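Local structure of arginine decarboxylase (Campylobacter jejuni subsp. jejuni, 3NZP) at residues Met2-Asp7 / Pro461-Asp466; Leu155-Leu160 / Phe204-Thr209; Glu225-Ile230 / Lys264-Ile269; Leu465-Glu470 / Glu507-Gly512. The protein is predicted to convert arginine to agmatine as a biosynthetic, pyridoxal-phosphate-dependent arginine decarboxylase in the polyamine pathway. One frame throughout, in Å; residues are numbered along the deposited sequence.

Interaction 1 (Met2-Asp7 / Pro461-Asp466)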
# COMPACT_ATOMS: atom_id res chain seq x y z
N MSE B 2 25.92 14.64 16.47
CA MSE B 2 24.75 14.02 15.85
C MSE B 2 24.97 13.83 14.35
O MSE B 2 25.13 14.80 13.61
CB MSE B 2 23.53 14.92 16.08
CG MSE B 2 22.27 14.45 15.37
SE MSE B 2 21.34 13.04 16.31
CE MSE B 2 22.42 11.51 15.75
N ASP B 3 24.99 12.57 13.90
CA ASP B 3 25.19 12.26 12.49
C ASP B 3 24.01 11.47 11.93
O ASP B 3 24.02 11.06 10.76
CB ASP B 3 26.49 11.47 12.29
CG ASP B 3 26.44 10.08 12.91
OD1 ASP B 3 25.96 9.94 14.06
OD2 ASP B 3 26.88 9.12 12.24
N TYR B 4 23.00 11.25 12.77
CA TYR B 4 21.82 10.51 12.36
C TYR B 4 22.18 9.11 11.84
O TYR B 4 21.51 8.57 10.97
CB TYR B 4 21.06 11.30 11.29
CG TYR B 4 20.46 12.61 11.81
CD1 TYR B 4 19.27 12.61 12.55
CD2 TYR B 4 21.12 13.83 11.61
CE1 TYR B 4 18.75 13.80 13.09
CE2 TYR B 4 20.61 15.02 12.15
CZ TYR B 4 19.43 14.99 12.89
OH TYR B 4 18.96 16.15 13.45
N GLY B 5 23.26 8.55 12.39
CA GLY B 5 23.71 7.23 11.99
C GLY B 5 24.12 7.16 10.54
O GLY B 5 24.11 6.08 9.93
N ILE B 6 24.50 8.29 9.97
CA ILE B 6 24.89 8.33 8.57
C ILE B 6 25.99 7.32 8.27
O ILE B 6 26.26 7.01 7.11
CB ILE B 6 25.37 9.74 8.19
CG1 ILE B 6 25.59 9.83 6.67
CG2 ILE B 6 26.61 10.09 8.98
CD1 ILE B 6 25.89 11.23 6.16
N ASP B 7 26.62 6.79 9.31
CA ASP B 7 27.69 5.82 9.11
C ASP B 7 27.18 4.39 9.04
O ASP B 7 27.82 3.53 8.44
CB ASP B 7 28.72 5.96 10.22
CG ASP B 7 29.78 7.02 9.91
OD1 ASP B 7 30.58 7.34 10.81
OD2 ASP B 7 29.81 7.53 8.76
N PRO B 461 15.86 5.82 6.96
CA PRO B 461 16.63 6.82 7.68
C PRO B 461 16.14 8.22 7.37
O PRO B 461 15.80 8.54 6.23
CB PRO B 461 18.06 6.57 7.20
CG PRO B 461 17.88 5.94 5.85
CD PRO B 461 16.72 5.01 6.09
N ILE B 462 16.09 9.06 8.40
CA ILE B 462 15.62 10.44 8.25
C ILE B 462 16.58 11.43 8.89
O ILE B 462 16.90 11.30 10.07
CB ILE B 462 14.24 10.58 8.91
CG1 ILE B 462 13.25 9.65 8.20
CG2 ILE B 462 13.79 12.01 8.86
CD1 ILE B 462 11.92 9.53 8.89
N MSE B 463 17.03 12.42 8.13
CA MSE B 463 17.94 13.44 8.67
C MSE B 463 17.82 14.74 7.89
O MSE B 463 17.56 14.73 6.68
CB MSE B 463 19.39 12.97 8.59
CG MSE B 463 19.93 12.97 7.18
SE MSE B 463 21.79 12.49 7.12
CE MSE B 463 22.54 14.09 7.91
N PRO B 464 18.00 15.89 8.56
CA PRO B 464 17.91 17.19 7.90
C PRO B 464 18.97 17.33 6.83
O PRO B 464 20.01 16.68 6.91
CB PRO B 464 18.13 18.17 9.04
CG PRO B 464 17.64 17.41 10.23
CD PRO B 464 18.21 16.05 10.01
N LEU B 465 18.73 18.18 5.85
CA LEU B 465 19.70 18.36 4.78
C LEU B 465 20.86 19.26 5.14
O LEU B 465 21.91 19.22 4.49
CB LEU B 465 19.02 18.88 3.53
CG LEU B 465 18.50 17.79 2.58
CD1 LEU B 465 17.49 16.92 3.31
CD2 LEU B 465 17.89 18.44 1.35
N ASP B 466 20.67 20.09 6.16
CA ASP B 466 21.70 21.02 6.58
C ASP B 466 21.55 21.30 8.06
O ASP B 466 20.73 20.69 8.75
CB ASP B 466 21.56 22.33 5.79
CG ASP B 466 20.31 23.11 6.18
OD1 ASP B 466 20.07 24.20 5.59
OD2 ASP B 466 19.55 22.65 7.06
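Asp3 begins a type I' beta turn that runs to Ile6 and sets Tyr4 against Met463 and Pro464. The turn lies near the amino terminus. Its partner is strand 462-464, part of the mixed sheet outside the pyridoxal-binding barrel. Asp3 itself barely reaches across. Its carbonyl O accepts the turn-closing bond from Ile6 N, at 2.9 Å, and the OD1 of its side chain receives a weak bond from Gly5 N.

Tyr4 makes most of the contact. Its CG stands anti to its own carbonyl carbon (chi1 -67°), and this lays the ring across the strand. Met463 is a selenomethionine. Its CB meets the near end of the ring, 3.4 Å from Tyr4 CG. Met463 CE curls back to 4.0 Å from Tyr4 CD2, because the chain bends at its last torsion. Pro464 takes the far end of the ring in a CH-pi contact. Its CD sits over the face, 3.7 Å from the centroid of the Tyr4 ring and offset toward the rim. The opposite face carries CG of Met2, also a selenomethionine but poorly ordered. The phenol is not left without a polar partner: Tyr4 OH is hydrogen-bonded to the carbonyl O of Phe498.

Gly5 continues the turn with positive phi, like Tyr4 before it. Ile6 then turns its side chain to the strand 14-16 residues Phe14 and Ile16, while Met463 also packs on Ile16. Across the contact, Ile6 CD1 lies 4.4 Å from the selenium of Met463.

Interaction 2 (Leu155-Leu160 / Phe204-Thr209)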
# COMPACT_ATOMS: atom_id res chain seq x y z
N LEU B 155 13.40 -18.88 -19.59
CA LEU B 155 12.06 -18.98 -19.01
C LEU B 155 12.10 -19.93 -17.82
O LEU B 155 12.35 -21.12 -17.99
CB LEU B 155 11.06 -19.53 -20.03
CG LEU B 155 10.23 -18.53 -20.84
CD1 LEU B 155 10.99 -17.26 -21.12
CD2 LEU B 155 9.81 -19.21 -22.12
N THR B 156 11.87 -19.41 -16.63
CA THR B 156 11.88 -20.25 -15.44
C THR B 156 10.49 -20.85 -15.17
O THR B 156 9.54 -20.11 -14.89
CB THR B 156 12.33 -19.43 -14.22
OG1 THR B 156 13.66 -18.94 -14.43
CG2 THR B 156 12.31 -20.29 -12.98
N ILE B 157 10.38 -22.17 -15.28
CA ILE B 157 9.12 -22.90 -15.05
C ILE B 157 8.72 -22.93 -13.58
O ILE B 157 9.54 -23.21 -12.71
CB ILE B 157 9.21 -24.38 -15.57
CG1 ILE B 157 9.04 -24.40 -17.08
CG2 ILE B 157 8.13 -25.25 -14.95
CD1 ILE B 157 10.18 -23.78 -17.81
N GLU B 158 7.45 -22.67 -13.30
CA GLU B 158 6.94 -22.67 -11.94
C GLU B 158 6.21 -23.99 -11.68
O GLU B 158 6.04 -24.40 -10.54
CB GLU B 158 5.97 -21.51 -11.75
CG GLU B 158 6.51 -20.16 -12.17
CD GLU B 158 7.63 -19.68 -11.27
OE1 GLU B 158 7.47 -19.82 -10.04
OE2 GLU B 158 8.65 -19.17 -11.79
N GLY B 159 5.77 -24.64 -12.76
CA GLY B 159 5.06 -25.91 -12.66
C GLY B 159 5.16 -26.73 -13.94
O GLY B 159 5.33 -26.18 -15.03
N LEU B 160 5.05 -28.06 -13.81
CA LEU B 160 5.12 -28.95 -14.97
C LEU B 160 4.27 -28.48 -16.14
O LEU B 160 4.67 -28.54 -17.30
CB LEU B 160 4.71 -30.36 -14.58
CG LEU B 160 5.88 -31.32 -14.32
CD1 LEU B 160 6.89 -30.70 -13.37
CD2 LEU B 160 5.33 -32.60 -13.73
N PHE B 204 6.12 -22.11 -3.71
CA PHE B 204 5.99 -22.43 -5.13
C PHE B 204 7.28 -23.09 -5.62
O PHE B 204 8.31 -22.99 -4.98
CB PHE B 204 5.75 -21.16 -5.93
CG PHE B 204 4.57 -20.40 -5.47
CD1 PHE B 204 3.30 -20.74 -5.91
CD2 PHE B 204 4.71 -19.33 -4.58
CE1 PHE B 204 2.19 -20.04 -5.48
CE2 PHE B 204 3.60 -18.62 -4.14
CZ PHE B 204 2.34 -18.97 -4.59
N GLY B 205 7.21 -23.74 -6.78
CA GLY B 205 8.38 -24.41 -7.31
C GLY B 205 8.07 -25.88 -7.56
O GLY B 205 6.98 -26.34 -7.24
N LEU B 206 9.02 -26.60 -8.13
CA LEU B 206 8.80 -28.00 -8.43
C LEU B 206 9.32 -28.90 -7.31
O LEU B 206 10.40 -28.67 -6.78
CB LEU B 206 9.50 -28.37 -9.74
CG LEU B 206 9.11 -27.58 -10.98
CD1 LEU B 206 9.95 -28.06 -12.14
CD2 LEU B 206 7.64 -27.77 -11.28
N THR B 207 8.53 -29.91 -6.95
CA THR B 207 8.94 -30.83 -5.90
C THR B 207 10.04 -31.74 -6.45
O THR B 207 10.31 -31.73 -7.65
CB THR B 207 7.78 -31.70 -5.44
OG1 THR B 207 7.50 -32.70 -6.44
CG2 THR B 207 6.55 -30.85 -5.25
N SER B 208 10.67 -32.52 -5.58
CA SER B 208 11.74 -33.40 -6.02
C SER B 208 11.23 -34.39 -7.06
O SER B 208 11.88 -34.63 -8.07
CB SER B 208 12.35 -34.15 -4.82
OG SER B 208 11.37 -34.89 -4.11
N THR B 209 10.05 -34.94 -6.82
CA THR B 209 9.50 -35.89 -7.75
C THR B 209 9.11 -35.17 -9.05
O THR B 209 9.33 -35.69 -10.15
CB THR B 209 8.29 -36.65 -7.11
OG1 THR B 209 7.14 -36.54 -7.95
CG2 THR B 209 8.00 -36.09 -5.70
O HOH W 1 4.04 -25.50 -8.65
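Leu206 reaches Gly159 and Leu160 with one of its methyls, CD2. Its CG is anti to the carbonyl carbon (chi1 -58°), and this directs CD2 at the backbone of the other segment. CD2 of Leu206 lies 3.5 Å from Gly159 CA and 3.6 Å from Leu160 N. The same methyl meets Leu160 CD1 at 3.7 Å. Leu206 CD1 points to Ile157, with CG2 of that residue 4.4 Å away.

The segments run through the loops that follow two neighbouring strands of the TIM barrel, 152-157 and 179-183, and into the next helices. Gly159 is the N-cap of helix 160-170, and Thr207 is the N-cap of helix 208-220. The contact therefore joins the starts of two adjacent barrel helices.

Glu158 takes part mainly through its backbone. Its carbonyl O stands 3.8 Å from Leu206 CD2. It also accepts a bond from a water, 3.0 Å from Glu158 O, and that water gives a weak second bond to Gly205 O. The Glu158 carboxylate has its strongest partner outside the contact, a salt bridge with Arg183. The side chain is about 7 Å from the bound pyridoxal phosphate. At the backbone angles of Gly205 a side chain would press on the carbonyl O of Phe204. The poorly ordered ring of Phe204 meets that of Trp479 of the second subunit, and Ser208 OG is hydrogen-bonded to Glu406 of that subunit.

Interaction 3 (Glu225-Ile230 / Lys264-Ile269)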
# COMPACT_ATOMS: atom_id res chain seq x y z
N GLU B 225 19.01 -29.62 -23.81
CA GLU B 225 19.92 -28.57 -24.20
C GLU B 225 19.50 -27.22 -23.62
O GLU B 225 20.33 -26.36 -23.35
CB GLU B 225 19.96 -28.46 -25.72
CG GLU B 225 20.57 -29.66 -26.42
CD GLU B 225 22.09 -29.63 -26.38
OE1 GLU B 225 22.72 -30.50 -27.03
OE2 GLU B 225 22.66 -28.75 -25.70
N GLN B 226 18.20 -27.04 -23.42
CA GLN B 226 17.69 -25.78 -22.91
C GLN B 226 17.80 -25.65 -21.40
O GLN B 226 18.07 -24.56 -20.90
CB GLN B 226 16.24 -25.60 -23.32
CG GLN B 226 16.00 -25.82 -24.81
CD GLN B 226 17.09 -25.20 -25.68
OE1 GLN B 226 17.34 -23.99 -25.64
NE2 GLN B 226 17.73 -26.04 -26.49
N PHE B 227 17.59 -26.74 -20.68
CA PHE B 227 17.69 -26.71 -19.23
C PHE B 227 19.09 -26.25 -18.83
O PHE B 227 20.03 -27.03 -18.82
CB PHE B 227 17.38 -28.10 -18.67
CG PHE B 227 17.36 -28.16 -17.18
CD1 PHE B 227 17.13 -27.02 -16.42
CD2 PHE B 227 17.55 -29.37 -16.53
CE1 PHE B 227 17.10 -27.08 -15.03
CE2 PHE B 227 17.53 -29.44 -15.13
CZ PHE B 227 17.30 -28.29 -14.38
N THR B 228 19.24 -24.97 -18.50
CA THR B 228 20.55 -24.46 -18.12
C THR B 228 20.73 -23.96 -16.69
O THR B 228 21.87 -23.77 -16.25
CB THR B 228 21.00 -23.36 -19.07
OG1 THR B 228 20.03 -22.30 -19.07
CG2 THR B 228 21.13 -23.91 -20.46
N MSE B 229 19.63 -23.70 -15.99
CA MSE B 229 19.74 -23.23 -14.60
C MSE B 229 18.54 -23.53 -13.73
O MSE B 229 17.42 -23.66 -14.22
CB MSE B 229 20.03 -21.72 -14.53
CG MSE B 229 18.88 -20.83 -14.93
SE MSE B 229 19.00 -18.97 -14.27
CE MSE B 229 20.56 -18.33 -15.24
N ILE B 230 18.81 -23.66 -12.44
CA ILE B 230 17.76 -23.87 -11.45
C ILE B 230 17.70 -22.56 -10.66
O ILE B 230 18.71 -21.87 -10.50
CB ILE B 230 18.06 -25.03 -10.45
CG1 ILE B 230 19.35 -24.79 -9.70
CG2 ILE B 230 18.19 -26.33 -11.17
CD1 ILE B 230 19.55 -25.83 -8.65
N LYS B 264 23.13 -32.22 -18.52
CA LYS B 264 24.48 -31.71 -18.72
C LYS B 264 24.60 -30.22 -18.97
O LYS B 264 25.61 -29.60 -18.63
CB LYS B 264 25.17 -32.49 -19.85
CG LYS B 264 26.00 -33.66 -19.31
CD LYS B 264 25.17 -34.59 -18.42
CE LYS B 264 26.03 -35.43 -17.46
NZ LYS B 264 26.75 -34.61 -16.44
N ASN B 265 23.55 -29.63 -19.53
CA ASN B 265 23.59 -28.21 -19.81
C ASN B 265 23.30 -27.36 -18.59
O ASN B 265 23.50 -26.14 -18.61
CB ASN B 265 22.61 -27.87 -20.91
CG ASN B 265 23.30 -27.31 -22.11
OD1 ASN B 265 24.14 -26.41 -22.00
ND2 ASN B 265 22.96 -27.84 -23.28
N LEU B 266 22.83 -28.00 -17.53
CA LEU B 266 22.55 -27.30 -16.29
C LEU B 266 23.89 -26.88 -15.69
O LEU B 266 24.63 -27.69 -15.14
CB LEU B 266 21.80 -28.22 -15.33
CG LEU B 266 21.64 -27.74 -13.89
CD1 LEU B 266 21.04 -26.34 -13.84
CD2 LEU B 266 20.77 -28.75 -13.16
N LYS B 267 24.19 -25.59 -15.80
CA LYS B 267 25.44 -25.06 -15.32
C LYS B 267 25.33 -23.78 -14.49
O LYS B 267 26.32 -23.06 -14.32
CB LYS B 267 26.38 -24.83 -16.50
CG LYS B 267 26.65 -26.08 -17.31
CD LYS B 267 27.70 -25.82 -18.38
CE LYS B 267 27.97 -27.06 -19.21
NZ LYS B 267 29.16 -26.82 -20.05
N ALA B 268 24.14 -23.50 -13.98
CA ALA B 268 23.98 -22.30 -13.18
C ALA B 268 22.91 -22.43 -12.12
O ALA B 268 21.95 -23.19 -12.27
CB ALA B 268 23.69 -21.09 -14.06
N ILE B 269 23.09 -21.69 -11.04
CA ILE B 269 22.14 -21.67 -9.95
C ILE B 269 21.77 -20.21 -9.70
O ILE B 269 22.64 -19.35 -9.56
CB ILE B 269 22.73 -22.30 -8.67
CG1 ILE B 269 22.94 -23.80 -8.86
CG2 ILE B 269 21.78 -22.11 -7.52
CD1 ILE B 269 23.47 -24.51 -7.62
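Leu266 turns its side chain into the corner between Phe227, Met229 and Ile230. Its CB lies over one face of the Phe227 ring. CB is also 4.1 Å from the carbonyl O of Phe227. CG stands anti to the backbone N (chi1 169°), which runs the leucine alongside the phenylalanine so that both point the same way. At the tip the two methyls part. CD2 of Leu266 goes to the end of the ring, 3.7 Å from Phe227 CZ. CD1 of Leu266 rests on the neighbouring strand, 3.5 Å from Met229 CA, and also meets Ile230 CG2 at 3.9 Å.

The two segments enter strands 227-231 and 268-272, parallel neighbours in the TIM barrel. Helix 242-260 connects them in a beta-alpha-beta crossover. It also covers this outer side: Tyr255 packs on Leu266 and Ile269, and Leu258 packs on Phe227 and Leu266.

Backbone bonds tie the strand starts together. Just ahead of strand 268-272, Asn265 O takes a CA-H...O contact from Thr228 CA, at 3.4 Å. Thr228 O receives Lys267 N at 3.0 Å. A weak bond from Ala268 N reaches the same oxygen. One step on, Ile230 N donates to Ala268 O at 3.2 Å.

Side chains then alternate across the sheet. Ile230 and Ile269 lie side by side on the helix-covered face, CG1 to CG1. On the other face, CB of Met229, a selenomethionine, is 3.7 Å from CB of Ala268, and Phe318 of the next strand packs on both residues.

Interaction 4 (Leu465-Glu470 / Glu507-Gly512)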
# COMPACT_ATOMS: atom_id res chain seq x y z
N LEU B 465 18.73 18.18 5.85
CA LEU B 465 19.70 18.36 4.78
C LEU B 465 20.86 19.26 5.14
O LEU B 465 21.91 19.22 4.49
CB LEU B 465 19.02 18.88 3.53
CG LEU B 465 18.50 17.79 2.58
CD1 LEU B 465 17.49 16.92 3.31
CD2 LEU B 465 17.89 18.44 1.35
N ASP B 466 20.67 20.09 6.16
CA ASP B 466 21.70 21.02 6.58
C ASP B 466 21.55 21.30 8.06
O ASP B 466 20.73 20.69 8.75
CB ASP B 466 21.56 22.33 5.79
CG ASP B 466 20.31 23.11 6.18
OD1 ASP B 466 20.07 24.20 5.59
OD2 ASP B 466 19.55 22.65 7.06
N ARG B 467 22.34 22.25 8.55
CA ARG B 467 22.33 22.64 9.95
C ARG B 467 22.82 21.47 10.82
O ARG B 467 22.46 21.35 11.99
CB ARG B 467 20.91 23.04 10.36
CG ARG B 467 20.86 24.21 11.32
CD ARG B 467 19.43 24.51 11.70
NE ARG B 467 18.64 24.86 10.52
CZ ARG B 467 18.38 26.11 10.14
NH1 ARG B 467 17.65 26.32 9.04
NH2 ARG B 467 18.83 27.13 10.86
N LEU B 468 23.67 20.63 10.23
CA LEU B 468 24.22 19.45 10.90
C LEU B 468 25.38 19.78 11.83
O LEU B 468 25.69 19.00 12.74
CB LEU B 468 24.67 18.43 9.86
CG LEU B 468 23.51 17.84 9.06
CD1 LEU B 468 24.04 17.09 7.83
CD2 LEU B 468 22.70 16.93 9.97
N ASP B 469 26.03 20.92 11.59
CA ASP B 469 27.15 21.36 12.41
C ASP B 469 26.62 21.77 13.80
O ASP B 469 27.39 21.93 14.74
CB ASP B 469 27.85 22.54 11.73
CG ASP B 469 26.89 23.64 11.31
OD1 ASP B 469 27.29 24.50 10.49
OD2 ASP B 469 25.73 23.66 11.78
N GLU B 470 25.30 21.91 13.90
CA GLU B 470 24.63 22.28 15.15
C GLU B 470 23.98 21.05 15.76
O GLU B 470 23.58 20.13 15.05
CB GLU B 470 23.55 23.32 14.89
CG GLU B 470 24.08 24.62 14.35
CD GLU B 470 22.98 25.49 13.77
OE1 GLU B 470 21.97 25.74 14.47
OE2 GLU B 470 23.13 25.93 12.60
N GLU B 507 13.22 30.80 8.06
CA GLU B 507 14.18 30.08 7.23
C GLU B 507 13.57 28.79 6.66
O GLU B 507 12.42 28.45 6.95
CB GLU B 507 15.45 29.78 8.03
CG GLU B 507 15.23 28.91 9.27
CD GLU B 507 15.97 29.43 10.50
OE1 GLU B 507 17.19 29.72 10.39
OE2 GLU B 507 15.33 29.54 11.57
N ASN B 508 14.34 28.09 5.83
CA ASN B 508 13.88 26.85 5.22
C ASN B 508 14.51 25.65 5.89
O ASN B 508 15.71 25.65 6.20
CB ASN B 508 14.19 26.86 3.73
CG ASN B 508 13.06 27.47 2.91
OD1 ASN B 508 13.26 27.88 1.76
ND2 ASN B 508 11.87 27.51 3.51
N TYR B 509 13.70 24.63 6.14
CA TYR B 509 14.19 23.42 6.79
C TYR B 509 13.70 22.20 6.03
O TYR B 509 12.51 21.89 6.06
CB TYR B 509 13.69 23.37 8.23
CG TYR B 509 14.43 22.41 9.12
CD1 TYR B 509 15.83 22.41 9.16
CD2 TYR B 509 13.75 21.51 9.94
CE1 TYR B 509 16.53 21.55 10.00
CE2 TYR B 509 14.44 20.64 10.79
CZ TYR B 509 15.83 20.68 10.81
OH TYR B 509 16.54 19.84 11.64
N PHE B 510 14.62 21.51 5.36
CA PHE B 510 14.27 20.33 4.58
C PHE B 510 14.67 19.01 5.25
O PHE B 510 15.73 18.90 5.87
CB PHE B 510 14.93 20.38 3.19
CG PHE B 510 14.56 21.58 2.38
CD1 PHE B 510 15.28 22.75 2.49
CD2 PHE B 510 13.50 21.53 1.49
CE1 PHE B 510 14.95 23.87 1.72
CE2 PHE B 510 13.16 22.64 0.71
CZ PHE B 510 13.88 23.81 0.83
N LEU B 511 13.82 18.01 5.11
CA LEU B 511 14.11 16.70 5.65
C LEU B 511 14.41 15.74 4.51
O LEU B 511 13.92 15.91 3.39
CB LEU B 511 12.93 16.18 6.48
CG LEU B 511 12.75 16.90 7.81
CD1 LEU B 511 11.66 16.22 8.61
CD2 LEU B 511 14.07 16.89 8.58
N GLY B 512 15.23 14.74 4.79
CA GLY B 512 15.58 13.78 3.78
C GLY B 512 15.27 12.36 4.19
O GLY B 512 15.59 11.93 5.30
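Arg467 and Glu507 meet through two bent side chains. The arginine runs straight from CB, then turns at chi3 (-61°), which swings the guanidinium toward the start of segment 507-512. Glu507 has its CG between its own N and carbonyl carbon (chi1 60°), and a second bend at chi2 brings the carboxylate to the arginine. The result is a salt bridge, with Arg467 NH2 3.1 Å from Glu507 OE1. The two flat groups are nearly perpendicular, 87° apart. NH2 meets OE1 from above the carboxylate plane.

The other end of the guanidinium faces the backbone. Asn508 O lies at its edge, in plane, 3.5 Å from Arg467 NH1. Arg467 NE passes Tyr509 obliquely, 4.0 Å from CE1. Tyr509 OH is hydrogen-bonded to His500 ND1.

Leu465 carries the inner half of the contact. It follows strand 462-464, which pairs antiparallel with strand 510-513 in the mixed sheet. Leu465 N donates to Phe510 O at 3.1 Å, so the pairing runs one residue past the assigned strand. Leu465 CD1 then rests on the backbone, 3.5 Å from Gly512 N, and its CD2 meets Phe510 CB at 4.0 Å. Helix 31-40 covers this side through Ile31 and Ile32.

Glu507 OE2 is also bonded to Asp503 N, so both carboxylate oxygens have partners. The ion pair is held by one bond from above the carboxylate plane, not by a two-pronged one, so charge attraction probably matters more here than bond direction.

How the interactions relate
Interactions 1 and 4 share Leu465 and Asp466 and meet on one sheet, where strands 462-464 and 510-513 are neighbours; interaction 1 adds the amino-terminal turn to the first. They touch where Met463 O probably accepts a bond from Gly512 N, and where Leu468 packs on Tyr4 and Met463. Interactions 2 and 3 lie in the barrel, with centres 14 Å apart, and join neighbouring strands or their loops. The barrel pair is 45 to 53 Å from the other, centre to centre. Interaction 1 is buried and ring-based. Interaction 2 is buried, with methyl contacts and a water. Interaction 3 adds strand backbone bonds. Interaction 4 alone has a salt bridge across it, at its more exposed end.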